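Local coordinates for protein Amuc_1100 (Akkermansia muciniphila, PDB 6KNY) that is of unknown function but is made with a transmembrane helix, removed in the crystallised fragment, that probably anchors it in a membrane, at residues K78-S83 / F122-I127. Residues are numbered along the deposited sequence; the frame is centred on the assembly and turned at random. Where two conformers were deposited one is given.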
loop_
_atom_site.group_PDB
_atom_site.type_symbol
_atom_site.label_atom_id
_atom_site.label_comp_id
_atom_site.label_asym_id
_atom_site.label_seq_id
_atom_site.Cartn_x
_atom_site.Cartn_y
_atom_site.Cartn_z
ATOM N N LYS A 78 9.411 5.484 9.250
ATOM C CA LYS A 78 9.446 6.883 9.661
ATOM C C LYS A 78 9.824 7.787 8.495
ATOM O O LYS A 78 9.218 8.838 8.288
ATOM C CB LYS A 78 10.429 7.078 10.818
ATOM C CG LYS A 78 9.778 7.075 12.191
ATOM C CD LYS A 78 10.698 6.466 13.236
ATOM C CE LYS A 78 9.919 6.007 14.458
ATOM N NZ LYS A 78 9.905 7.041 15.529
ATOM N N THR A 79 10.831 7.369 7.737
ATOM C CA THR A 79 11.295 8.142 6.584
ATOM C C THR A 79 10.189 8.284 5.548
ATOM O O THR A 79 9.918 9.385 5.052
ATOM C CB THR A 79 12.517 7.473 5.955
ATOM O OG1 THR A 79 13.579 7.406 6.916
ATOM C CG2 THR A 79 12.976 8.235 4.707
ATOM N N PHE A 80 9.543 7.168 5.205
ATOM C CA PHE A 80 8.444 7.198 4.242
ATOM C C PHE A 80 7.323 8.100 4.730
ATOM O O PHE A 80 6.743 8.867 3.954
ATOM C CB PHE A 80 7.915 5.782 4.001
ATOM C CG PHE A 80 8.794 4.941 3.099
ATOM C CD1 PHE A 80 9.814 5.528 2.361
ATOM C CD2 PHE A 80 8.588 3.572 2.982
ATOM C CE1 PHE A 80 10.621 4.760 1.529
ATOM C CE2 PHE A 80 9.393 2.797 2.139
ATOM C CZ PHE A 80 10.404 3.391 1.417
ATOM N N ARG A 81 7.009 8.021 6.023
ATOM C CA ARG A 81 5.924 8.829 6.575
ATOM C C ARG A 81 6.246 10.312 6.464
ATOM O O ARG A 81 5.413 11.115 6.019
ATOM C CB ARG A 81 5.657 8.441 8.032
ATOM C CG ARG A 81 4.783 9.462 8.780
ATOM C CD ARG A 81 4.160 8.878 10.024
ATOM N NE ARG A 81 3.334 9.854 10.731
ATOM C CZ ARG A 81 3.811 10.799 11.539
ATOM N NH1 ARG A 81 5.116 10.901 11.743
ATOM N NH2 ARG A 81 2.978 11.645 12.139
ATOM N N ASP A 82 7.464 10.689 6.840
ATOM C CA ASP A 82 7.848 12.094 6.805
ATOM C C ASP A 82 7.868 12.631 5.379
ATOM O O ASP A 82 7.463 13.771 5.133
ATOM C CB ASP A 82 9.195 12.258 7.498
ATOM C CG ASP A 82 9.103 12.015 8.992
ATOM O OD1 ASP A 82 8.192 11.288 9.431
ATOM O OD2 ASP A 82 9.909 12.595 9.735
ATOM N N SER A 83 8.278 11.806 4.415
ATOM C CA SER A 83 8.239 12.230 3.015
ATOM C C SER A 83 6.804 12.379 2.524
ATOM O O SER A 83 6.480 13.337 1.812
ATOM C CB SER A 83 9.000 11.246 2.132
ATOM O OG SER A 83 10.378 11.534 2.177
ATOM N N PHE A 122 8.607 -5.596 2.477
ATOM C CA PHE A 122 7.962 -5.731 1.177
ATOM C C PHE A 122 6.622 -5.009 1.181
ATOM O O PHE A 122 6.331 -4.219 0.283
ATOM C CB PHE A 122 7.759 -7.208 0.827
ATOM C CG PHE A 122 6.788 -7.429 -0.303
ATOM C CD1 PHE A 122 7.199 -7.278 -1.625
ATOM C CD2 PHE A 122 5.461 -7.748 -0.052
ATOM C CE1 PHE A 122 6.297 -7.460 -2.674
ATOM C CE2 PHE A 122 4.568 -7.938 -1.094
ATOM C CZ PHE A 122 4.980 -7.800 -2.395
ATOM N N GLU A 123 5.802 -5.260 2.204
ATOM C CA GLU A 123 4.470 -4.655 2.262
ATOM C C GLU A 123 4.555 -3.143 2.390
ATOM O O GLU A 123 3.810 -2.407 1.732
ATOM C CB GLU A 123 3.664 -5.247 3.420
ATOM C CG GLU A 123 2.203 -4.887 3.323
ATOM C CD GLU A 123 1.353 -5.541 4.385
ATOM O OE1 GLU A 123 1.879 -5.850 5.477
ATOM O OE2 GLU A 123 0.145 -5.719 4.128
ATOM N N LEU A 124 5.473 -2.658 3.226
ATOM C CA LEU A 124 5.667 -1.220 3.366
ATOM C C LEU A 124 6.128 -0.584 2.057
ATOM O O LEU A 124 5.648 0.491 1.682
ATOM C CB LEU A 124 6.672 -0.955 4.488
ATOM C CG LEU A 124 7.198 0.479 4.651
ATOM C CD1 LEU A 124 6.055 1.502 4.735
ATOM C CD2 LEU A 124 8.141 0.582 5.865
ATOM N N LYS A 125 7.064 -1.224 1.347
ATOM C CA LYS A 125 7.533 -0.629 0.093
ATOM C C LYS A 125 6.419 -0.573 -0.941
ATOM O O LYS A 125 6.295 0.421 -1.669
ATOM C CB LYS A 125 8.741 -1.398 -0.467
ATOM C CG LYS A 125 10.039 -1.102 0.287
ATOM C CD LYS A 125 11.054 -0.222 -0.503
ATOM C CE LYS A 125 12.462 -0.139 0.125
ATOM N NZ LYS A 125 12.999 1.246 0.354
ATOM N N ALA A 126 5.577 -1.614 -1.007
ATOM C CA ALA A 126 4.474 -1.622 -1.968
ATOM C C ALA A 126 3.419 -0.569 -1.621
ATOM O O ALA A 126 2.945 0.168 -2.502
ATOM C CB ALA A 126 3.840 -3.018 -2.025
ATOM N N ILE A 127 3.031 -0.495 -0.346
ATOM C CA ILE A 127 2.028 0.486 0.071
ATOM C C ILE A 127 2.571 1.901 -0.106
ATOM O O ILE A 127 1.887 2.786 -0.642
ATOM C CB ILE A 127 1.578 0.224 1.527
ATOM C CG1 ILE A 127 0.849 -1.119 1.635
ATOM C CG2 ILE A 127 0.677 1.395 2.038
ATOM C CD1 ILE A 127 0.500 -1.553 3.083
#
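The ammonium group of K125 forms a salt bridge with E76, one turn ahead of F80 on helix 70-91, and the same nitrogen lies at the rim of the F80 ring, with K125 NZ 3.5 Å from F80 CZ. It comes near the ring plane, not over a face, and so lacks the geometry of a cation-pi pair. Bends at chi2 (-108°) and chi4 (-127°) carry the lysine chain across the phenylalanine at roughly a right angle, its CD 4.1 Å from F80 CZ. On the CD2 side of the ring, L124 supplies the apolar half of the contact: its CD1 lies in the ring plane, 3.7 Å from F80 CD2, and its CG is 3.8 Å from that same carbon. L124 is buried and also packs on F73 and L77, so F80 prolongs a hydrophobic seam joining helices 70-91 and 117-134. Cutting F80 back to an alanine is likely to open a gap beside L124 and take the ring edge away from K125 CD and NZ. The two helices are thus joined here by edge-on van der Waals contact, with the charge pairing placed at the more exposed margin.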